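Local structure of cell division control protein 13 (4HCE) at residues S9-I23 with L93-R107. The protein serves telomere maintenance in budding yeast, through an OB-fold domain whose dimerization is required for productive binding of Stn1. Sequence-based numbering, arbitrary orientation.
Sequences SLASVGSVERLEGKI and LLLEKPDRISVEVER
L19 CD1 meets V105 CG2 at 4.1 Å, the two side chains crossing at about a right angle, with L19 CB beside V103 CG2; this row faces the OB-fold interior, where F46 of strand 42-47 touches L19 and V103. Farther along, I23 CD1 lies 3.6 Å from L93 CD2 while its CG2 presses on L95. The backbones run antiparallel (154° between axes): E17 with V105, L19 with V103 and G21 with I101 are hydrogen-bonded pairs, ending at the corner at G21. Beyond it, K22 is bent at its last two torsions, which brings NZ to L94 O at 2.7 Å. The same NZ also donates to the carbonyls of K97 and D99 and to a water. With K22 replaced by an alanine, L94 O would keep K97 N, but the carbonyls of K97 and D99 would probably lose the ammonium that ties them together. On the opposite sheet face, R18 NH2 forms a salt bridge with E104 OE1 at 2.8 Å, guanidinium and carboxylate nearly coplanar (10°), while N127 holds E104 OE2. In a second salt bridge, R100 NE lies on the syn side of E20 OE1 at 2.7 Å. At the other end, R107 NE makes a bent bond (136°) to A11 O, waters link NH2 to the S9 and A11 carbonyls, and W123 adds a cation-pi contact. Backbone pairing thus joins strands 16-27 and 101-110, with a largely apolar inner face, charge pairs outside, and a buried lysine probably stabilised by carbonyl dipoles.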
ATOM      1  N   SER B   9      -3.155   6.576 -12.353  1.00 29.14           N
ATOM      2  CA  SER B   9      -2.874   5.204 -11.918  1.00 30.07           C
ATOM      3  C   SER B   9      -2.647   4.249 -13.076  1.00 30.26           C
ATOM      4  O   SER B   9      -2.282   3.098 -12.866  1.00 31.89           O
ATOM      5  CB  SER B   9      -3.973   4.677 -10.995  1.00 30.46           C
ATOM      6  OG  SER B   9      -4.135   5.599  -9.920  1.00 33.85           O
ATOM      7  N   LEU B  10      -2.867   4.747 -14.287  1.00 28.86           N
ATOM      8  CA  LEU B  10      -2.625   4.011 -15.509  1.00 28.61           C
ATOM      9  C   LEU B  10      -1.293   4.378 -16.169  1.00 28.51           C
ATOM     10  O   LEU B  10      -0.940   3.779 -17.173  1.00 27.45           O
ATOM     11  CB  LEU B  10      -3.795   4.243 -16.474  1.00 28.61           C
ATOM     12  CG  LEU B  10      -5.153   3.756 -15.933  1.00 28.97           C
ATOM     13  CD1 LEU B  10      -6.275   4.162 -16.884  1.00 30.20           C
ATOM     14  CD2 LEU B  10      -5.179   2.250 -15.680  1.00 27.31           C
ATOM     15  N   ALA B  11      -0.566   5.349 -15.588  1.00 27.94           N
ATOM     16  CA  ALA B  11       0.704   5.875 -16.131  1.00 28.28           C
ATOM     17  C   ALA B  11       1.790   4.811 -16.218  1.00 29.53           C
ATOM     18  O   ALA B  11       2.004   4.059 -15.265  1.00 29.81           O
ATOM     19  CB  ALA B  11       1.204   7.057 -15.304  1.00 26.84           C
ATOM     20  N   SER B  12       2.467   4.753 -17.363  1.00 28.62           N
ATOM     21  CA  SER B  12       3.502   3.747 -17.598  1.00 29.80           C
ATOM     22  C   SER B  12       4.787   4.136 -16.879  1.00 29.86           C
ATOM     23  O   SER B  12       4.992   5.312 -16.526  1.00 30.12           O
ATOM     24  CB  SER B  12       3.802   3.630 -19.101  1.00 30.31           C
ATOM     25  OG  SER B  12       4.485   4.790 -19.546  1.00 28.31           O
ATOM     26  N   VAL B  13       5.650   3.148 -16.679  1.00 29.91           N
ATOM     27  CA  VAL B  13       6.934   3.335 -16.013  1.00 29.36           C
ATOM     28  C   VAL B  13       7.763   4.305 -16.836  1.00 30.68           C
ATOM     29  O   VAL B  13       7.796   4.191 -18.054  1.00 34.37           O
ATOM     30  CB  VAL B  13       7.645   1.972 -15.831  1.00 30.60           C
ATOM     31  CG1 VAL B  13       9.166   2.129 -15.672  1.00 29.82           C
ATOM     32  CG2 VAL B  13       7.010   1.213 -14.661  1.00 29.59           C
ATOM     33  N   GLY B  14       8.411   5.266 -16.173  1.00 30.31           N
ATOM     34  CA  GLY B  14       9.126   6.340 -16.836  1.00 27.93           C
ATOM     35  C   GLY B  14       8.434   7.693 -16.670  1.00 28.71           C
ATOM     36  O   GLY B  14       9.104   8.744 -16.703  1.00 28.39           O
ATOM     37  N   SER B  15       7.098   7.689 -16.495  1.00 27.02           N
ATOM     38  CA  SER B  15       6.336   8.933 -16.401  1.00 25.97           C
ATOM     39  C   SER B  15       6.796   9.778 -15.236  1.00 25.95           C
ATOM     40  O   SER B  15       7.035   9.268 -14.137  1.00 26.90           O
ATOM     41  CB  SER B  15       4.833   8.704 -16.229  1.00 25.04           C
ATOM     42  OG  SER B  15       4.314   7.876 -17.223  1.00 24.59           O
ATOM     43  N   VAL B  16       6.866  11.079 -15.473  1.00 26.00           N
ATOM     44  CA  VAL B  16       7.134  12.042 -14.413  1.00 26.34           C
ATOM     45  C   VAL B  16       5.968  13.043 -14.365  1.00 26.75           C
ATOM     46  O   VAL B  16       5.623  13.670 -15.377  1.00 26.97           O
ATOM     47  CB  VAL B  16       8.508  12.753 -14.631  1.00 26.23           C
ATOM     48  CG1 VAL B  16       8.839  13.700 -13.487  1.00 24.67           C
ATOM     49  CG2 VAL B  16       9.624  11.730 -14.785  1.00 25.57           C
ATOM     50  N   GLU B  17       5.383  13.204 -13.187  1.00 27.09           N
ATOM     51  CA  GLU B  17       4.301  14.171 -12.996  1.00 27.53           C
ATOM     52  C   GLU B  17       4.589  15.177 -11.898  1.00 27.86           C
ATOM     53  O   GLU B  17       5.160  14.843 -10.847  1.00 26.62           O
ATOM     54  CB  GLU B  17       2.959  13.475 -12.700  1.00 26.73           C
ATOM     55  CG  GLU B  17       2.429  12.607 -13.844  1.00 30.01           C
ATOM     56  CD  GLU B  17       1.881  13.397 -15.050  1.00 32.15           C
ATOM     57  OE1 GLU B  17       1.595  14.607 -14.929  1.00 30.58           O
ATOM     58  OE2 GLU B  17       1.733  12.799 -16.145  1.00 32.68           O
ATOM     59  N   ARG B  18       4.154  16.411 -12.140  1.00 28.82           N
ATOM     60  CA  ARG B  18       4.165  17.427 -11.109  1.00 30.67           C
ATOM     61  C   ARG B  18       2.769  17.589 -10.518  1.00 30.23           C
ATOM     62  O   ARG B  18       1.807  17.864 -11.232  1.00 30.60           O
ATOM     63  CB  ARG B  18       4.667  18.763 -11.644  1.00 33.37           C
ATOM     64  CG  ARG B  18       4.807  19.831 -10.561  1.00 36.56           C
ATOM     65  CD  ARG B  18       5.430  21.091 -11.127  1.00 39.76           C
ATOM     66  NE  ARG B  18       6.751  20.783 -11.665  1.00 44.93           N
ATOM     67  CZ  ARG B  18       7.413  21.532 -12.543  1.00 45.84           C
ATOM     68  NH1 ARG B  18       6.885  22.672 -12.992  1.00 46.02           N
ATOM     69  NH2 ARG B  18       8.615  21.134 -12.962  1.00 46.78           N
ATOM     70  N   LEU B  19       2.661  17.407  -9.212  1.00 27.08           N
ATOM     71  CA  LEU B  19       1.377  17.559  -8.559  1.00 26.37           C
ATOM     72  C   LEU B  19       1.486  18.626  -7.500  1.00 25.95           C
ATOM     73  O   LEU B  19       2.548  18.838  -6.899  1.00 25.66           O
ATOM     74  CB  LEU B  19       0.890  16.223  -7.961  1.00 26.75           C
ATOM     75  CG  LEU B  19       0.910  14.975  -8.882  1.00 29.00           C
ATOM     76  CD1 LEU B  19       0.709  13.710  -8.090  1.00 31.16           C
ATOM     77  CD2 LEU B  19      -0.141  15.017  -9.979  1.00 28.94           C
ATOM     78  N   GLU B  20       0.369  19.298  -7.275  1.00 25.55           N
ATOM     79  CA  GLU B  20       0.271  20.345  -6.285  1.00 25.16           C
ATOM     80  C   GLU B  20      -0.998  20.127  -5.473  1.00 24.97           C
ATOM     81  O   GLU B  20      -2.025  19.685  -6.002  1.00 24.41           O
ATOM     82  CB  GLU B  20       0.319  21.741  -6.932  1.00 25.22           C
ATOM     83  CG  GLU B  20       0.442  22.890  -5.890  1.00 26.74           C
ATOM     84  CD  GLU B  20      -0.890  23.271  -5.214  1.00 27.54           C
ATOM     85  OE1 GLU B  20      -0.853  23.986  -4.187  1.00 26.73           O
ATOM     86  OE2 GLU B  20      -1.986  22.852  -5.706  1.00 28.86           O
ATOM     87  N   GLY B  21      -0.916  20.398  -4.171  1.00 24.46           N
ATOM     88  CA  GLY B  21      -2.027  20.109  -3.277  1.00 23.28           C
ATOM     89  C   GLY B  21      -1.474  19.888  -1.900  1.00 24.13           C
ATOM     90  O   GLY B  21      -0.672  20.703  -1.390  1.00 23.03           O
ATOM     91  N   LYS B  22      -1.884  18.776  -1.298  1.00 24.44           N
ATOM     92  CA  LYS B  22      -1.503  18.501   0.068  1.00 25.93           C
ATOM     93  C   LYS B  22      -1.197  17.035   0.330  1.00 26.92           C
ATOM     94  O   LYS B  22      -1.799  16.112  -0.262  1.00 27.49           O
ATOM     95  CB  LYS B  22      -2.544  19.081   1.072  1.00 27.57           C
ATOM     96  CG  LYS B  22      -2.262  20.561   1.453  1.00 29.28           C
ATOM     97  CD  LYS B  22      -2.808  21.035   2.806  1.00 30.26           C
ATOM     98  CE  LYS B  22      -2.161  20.388   4.012  1.00 29.68           C
ATOM     99  NZ  LYS B  22      -0.793  20.904   4.354  1.00 29.62           N
ATOM    100  N   ILE B  23      -0.233  16.808   1.208  1.00 28.21           N
ATOM    101  CA  ILE B  23      -0.065  15.476   1.756  1.00 28.07           C
ATOM    102  C   ILE B  23      -1.044  15.381   2.896  1.00 29.83           C
ATOM    103  O   ILE B  23      -1.004  16.195   3.848  1.00 29.19           O
ATOM    104  CB  ILE B  23       1.353  15.217   2.260  1.00 28.07           C
ATOM    105  CG1 ILE B  23       2.333  15.342   1.096  1.00 26.82           C
ATOM    106  CG2 ILE B  23       1.440  13.829   2.915  1.00 26.74           C
ATOM    107  CD1 ILE B  23       3.731  15.634   1.561  1.00 28.29           C
ATOM    108  N   LEU B  93       5.950  17.525   6.883  1.00 29.86           N
ATOM    109  CA  LEU B  93       5.071  17.414   5.723  1.00 29.57           C
ATOM    110  C   LEU B  93       3.829  18.299   5.844  1.00 30.04           C
ATOM    111  O   LEU B  93       3.000  18.342   4.926  1.00 29.98           O
ATOM    112  CB  LEU B  93       4.639  15.962   5.539  1.00 27.68           C
ATOM    113  CG  LEU B  93       5.791  15.031   5.165  1.00 27.94           C
ATOM    114  CD1 LEU B  93       5.266  13.613   5.042  1.00 25.53           C
ATOM    115  CD2 LEU B  93       6.466  15.516   3.887  1.00 27.06           C
ATOM    116  N   LEU B  94       3.689  18.968   6.985  1.00 29.94           N
ATOM    117  CA  LEU B  94       2.605  19.936   7.209  1.00 31.70           C
ATOM    118  C   LEU B  94       1.188  19.338   7.125  1.00 31.63           C
ATOM    119  O   LEU B  94       0.245  20.016   6.662  1.00 30.78           O
ATOM    120  CB  LEU B  94       2.759  21.119   6.236  1.00 30.64           C
ATOM    121  CG  LEU B  94       4.110  21.832   6.298  1.00 31.77           C
ATOM    122  CD1 LEU B  94       4.435  22.480   4.954  1.00 33.16           C
ATOM    123  CD2 LEU B  94       4.164  22.863   7.425  1.00 31.43           C
ATOM    124  N   LEU B  95       1.039  18.086   7.576  1.00 31.69           N
ATOM    125  CA  LEU B  95      -0.254  17.400   7.541  1.00 33.23           C
ATOM    126  C   LEU B  95      -1.333  18.147   8.315  1.00 34.83           C
ATOM    127  O   LEU B  95      -2.497  18.090   7.936  1.00 33.46           O
ATOM    128  CB  LEU B  95      -0.179  15.961   8.069  1.00 34.74           C
ATOM    129  CG  LEU B  95       0.917  14.991   7.604  1.00 35.19           C
ATOM    130  CD1 LEU B  95       0.642  13.578   8.123  1.00 33.61           C
ATOM    131  CD2 LEU B  95       1.040  14.990   6.104  1.00 31.43           C
ATOM    132  N   GLU B  96      -0.953  18.851   9.381  1.00 36.90           N
ATOM    133  CA  GLU B  96      -1.952  19.554  10.205  1.00 41.18           C
ATOM    134  C   GLU B  96      -2.027  21.050   9.928  1.00 41.73           C
ATOM    135  O   GLU B  96      -2.662  21.801  10.681  1.00 44.73           O
ATOM    136  CB  GLU B  96      -1.731  19.284  11.697  1.00 42.95           C
ATOM    137  CG  GLU B  96      -1.892  17.811  12.024  1.00 46.87           C
ATOM    138  CD  GLU B  96      -1.618  17.489  13.474  1.00 51.23           C
ATOM    139  OE1 GLU B  96      -0.509  17.799  13.988  1.00 50.80           O
ATOM    140  OE2 GLU B  96      -2.528  16.902  14.093  1.00 55.17           O
ATOM    141  N   LYS B  97      -1.386  21.476   8.846  1.00 39.24           N
ATOM    142  CA  LYS B  97      -1.352  22.881   8.499  1.00 38.49           C
ATOM    143  C   LYS B  97      -1.969  23.071   7.126  1.00 37.34           C
ATOM    144  O   LYS B  97      -2.147  22.099   6.401  1.00 36.96           O
ATOM    145  CB  LYS B  97       0.080  23.407   8.572  1.00 40.27           C
ATOM    146  CG  LYS B  97       0.538  23.647  10.002  1.00 43.33           C
ATOM    147  CD  LYS B  97       1.883  24.359  10.029  1.00 46.81           C
ATOM    148  CE  LYS B  97       2.372  24.614  11.444  1.00 50.18           C
ATOM    149  NZ  LYS B  97       2.571  23.355  12.223  1.00 55.99           N
ATOM    150  N   PRO B  98      -2.368  24.308   6.786  1.00 38.18           N
ATOM    151  CA  PRO B  98      -2.973  24.504   5.450  1.00 35.26           C
ATOM    152  C   PRO B  98      -1.953  24.663   4.303  1.00 34.00           C
ATOM    153  O   PRO B  98      -2.328  24.636   3.129  1.00 33.50           O
ATOM    154  CB  PRO B  98      -3.822  25.774   5.626  1.00 35.49           C
ATOM    155  CG  PRO B  98      -3.206  26.506   6.776  1.00 37.38           C
ATOM    156  CD  PRO B  98      -2.573  25.474   7.680  1.00 37.53           C
ATOM    157  N   ASP B  99      -0.676  24.781   4.650  1.00 33.49           N
ATOM    158  CA  ASP B  99       0.383  25.016   3.689  1.00 32.85           C
ATOM    159  C   ASP B  99       0.410  24.002   2.573  1.00 31.60           C
ATOM    160  O   ASP B  99       0.477  22.796   2.802  1.00 31.16           O
ATOM    161  CB  ASP B  99       1.738  25.005   4.375  1.00 33.84           C
ATOM    162  CG  ASP B  99       1.833  26.011   5.497  1.00 36.03           C
ATOM    163  OD1 ASP B  99       0.883  26.136   6.302  1.00 36.15           O
ATOM    164  OD2 ASP B  99       2.884  26.668   5.565  1.00 38.01           O
ATOM    165  N   ARG B 100       0.421  24.522   1.362  1.00 30.49           N
ATOM    166  CA  ARG B 100       0.415  23.707   0.180  1.00 31.50           C
ATOM    167  C   ARG B 100       1.773  23.129  -0.171  1.00 31.96           C
ATOM    168  O   ARG B 100       2.829  23.665   0.206  1.00 30.70           O
ATOM    169  CB  ARG B 100      -0.197  24.500  -0.957  1.00 33.19           C
ATOM    170  CG  ARG B 100      -1.601  24.874  -0.508  1.00 33.05           C
ATOM    171  CD  ARG B 100      -2.434  25.350  -1.625  1.00 32.67           C
ATOM    172  NE  ARG B 100      -2.908  24.306  -2.532  1.00 31.25           N
ATOM    173  CZ  ARG B 100      -3.997  23.575  -2.364  1.00 31.20           C
ATOM    174  NH1 ARG B 100      -4.714  23.658  -1.246  1.00 30.77           N
ATOM    175  NH2 ARG B 100      -4.361  22.745  -3.336  1.00 31.86           N
ATOM    176  N   ILE B 101       1.713  21.998  -0.860  1.00 30.93           N
ATOM    177  CA  ILE B 101       2.886  21.219  -1.170  1.00 30.48           C
ATOM    178  C   ILE B 101       2.906  20.962  -2.656  1.00 28.30           C
ATOM    179  O   ILE B 101       1.862  20.823  -3.294  1.00 26.86           O
ATOM    180  CB  ILE B 101       2.934  19.903  -0.335  1.00 31.80           C
ATOM    181  CG1 ILE B 101       3.650  20.171   0.989  1.00 34.39           C
ATOM    182  CG2 ILE B 101       3.774  18.826  -0.999  1.00 29.53           C
ATOM    183  CD1 ILE B 101       2.739  20.436   2.150  1.00 35.43           C
ATOM    184  N   SER B 102       4.110  20.926  -3.201  1.00 28.24           N
ATOM    185  CA  SER B 102       4.301  20.600  -4.578  1.00 29.09           C
ATOM    186  C   SER B 102       5.298  19.449  -4.679  1.00 28.85           C
ATOM    187  O   SER B 102       6.365  19.489  -4.041  1.00 30.39           O
ATOM    188  CB  SER B 102       4.821  21.833  -5.317  1.00 30.66           C
ATOM    189  OG  SER B 102       4.907  21.534  -6.699  1.00 35.30           O
ATOM    190  N   VAL B 103       4.970  18.438  -5.480  1.00 27.04           N
ATOM    191  CA  VAL B 103       5.826  17.257  -5.608  1.00 27.17           C
ATOM    192  C   VAL B 103       6.047  16.901  -7.082  1.00 29.40           C
ATOM    193  O   VAL B 103       5.192  17.151  -7.948  1.00 30.04           O
ATOM    194  CB  VAL B 103       5.245  16.016  -4.859  1.00 27.45           C
ATOM    195  CG1 VAL B 103       5.132  16.262  -3.361  1.00 26.60           C
ATOM    196  CG2 VAL B 103       3.889  15.617  -5.418  1.00 26.48           C
ATOM    197  N   GLU B 104       7.202  16.331  -7.376  1.00 29.57           N
ATOM    198  CA  GLU B 104       7.362  15.640  -8.633  1.00 29.89           C
ATOM    199  C   GLU B 104       7.429  14.184  -8.290  1.00 28.35           C
ATOM    200  O   GLU B 104       8.180  13.793  -7.409  1.00 30.02           O
ATOM    201  CB  GLU B 104       8.609  16.079  -9.385  1.00 31.69           C
ATOM    202  CG  GLU B 104       8.354  17.312 -10.213  1.00 36.87           C
ATOM    203  CD  GLU B 104       9.586  17.819 -10.912  1.00 40.99           C
ATOM    204  OE1 GLU B 104       9.487  18.917 -11.515  1.00 43.76           O
ATOM    205  OE2 GLU B 104      10.638  17.130 -10.853  1.00 41.13           O
ATOM    206  N   VAL B 105       6.627  13.390  -8.979  1.00 26.80           N
ATOM    207  CA  VAL B 105       6.594  11.962  -8.728  1.00 27.19           C
ATOM    208  C   VAL B 105       7.013  11.242  -9.995  1.00 28.70           C
ATOM    209  O   VAL B 105       6.800  11.748 -11.112  1.00 27.51           O
ATOM    210  CB  VAL B 105       5.218  11.468  -8.206  1.00 26.83           C
ATOM    211  CG1 VAL B 105       4.908  12.098  -6.856  1.00 25.79           C
ATOM    212  CG2 VAL B 105       4.089  11.763  -9.189  1.00 26.63           C
ATOM    213  N   GLU B 106       7.616  10.067  -9.808  1.00 28.85           N
ATOM    214  CA  GLU B 106       8.126   9.293 -10.904  1.00 29.21           C
ATOM    215  C   GLU B 106       7.617   7.879 -10.796  1.00 28.92           C
ATOM    216  O   GLU B 106       7.730   7.263  -9.749  1.00 29.14           O
ATOM    217  CB  GLU B 106       9.650   9.292 -10.892  1.00 31.17           C
ATOM    218  CG  GLU B 106      10.236   8.641 -12.129  1.00 34.55           C
ATOM    219  CD  GLU B 106      11.758   8.650 -12.176  1.00 39.67           C
ATOM    220  OE1 GLU B 106      12.280   8.209 -13.220  1.00 44.86           O
ATOM    221  OE2 GLU B 106      12.440   9.078 -11.203  1.00 40.68           O
ATOM    222  N   ARG B 107       7.074   7.377 -11.906  1.00 28.02           N
ATOM    223  CA  ARG B 107       6.547   6.042 -12.000  1.00 28.99           C
ATOM    224  C   ARG B 107       7.743   5.093 -12.169  1.00 31.18           C
ATOM    225  O   ARG B 107       8.470   5.168 -13.180  1.00 30.17           O
ATOM    226  CB  ARG B 107       5.631   5.955 -13.236  1.00 29.28           C
ATOM    227  CG  ARG B 107       4.732   4.740 -13.267  1.00 29.30           C
ATOM    228  CD  ARG B 107       3.769   4.838 -12.088  1.00 29.99           C
ATOM    229  NE  ARG B 107       2.665   3.915 -12.227  1.00 29.19           N
ATOM    230  CZ  ARG B 107       1.782   3.636 -11.282  1.00 28.81           C
ATOM    231  NH1 ARG B 107       1.853   4.202 -10.081  1.00 27.91           N
ATOM    232  NH2 ARG B 107       0.820   2.780 -11.557  1.00 28.58           N
TER
HETATM  233  O   HOH W   1      -1.376   2.887 -10.093  1.00 40.03           O
HETATM  234  O   HOH W   2       0.449   1.780 -14.270  1.00 45.44           O
HETATM  235  O   HOH W   3      11.970   8.460 -16.000  1.00 67.28           O
HETATM  236  O   HOH W   4       0.708  18.579   3.655  1.00 28.19           O
HETATM  237  O   HOH W   5      -3.037  17.570   5.273  1.00 38.33           O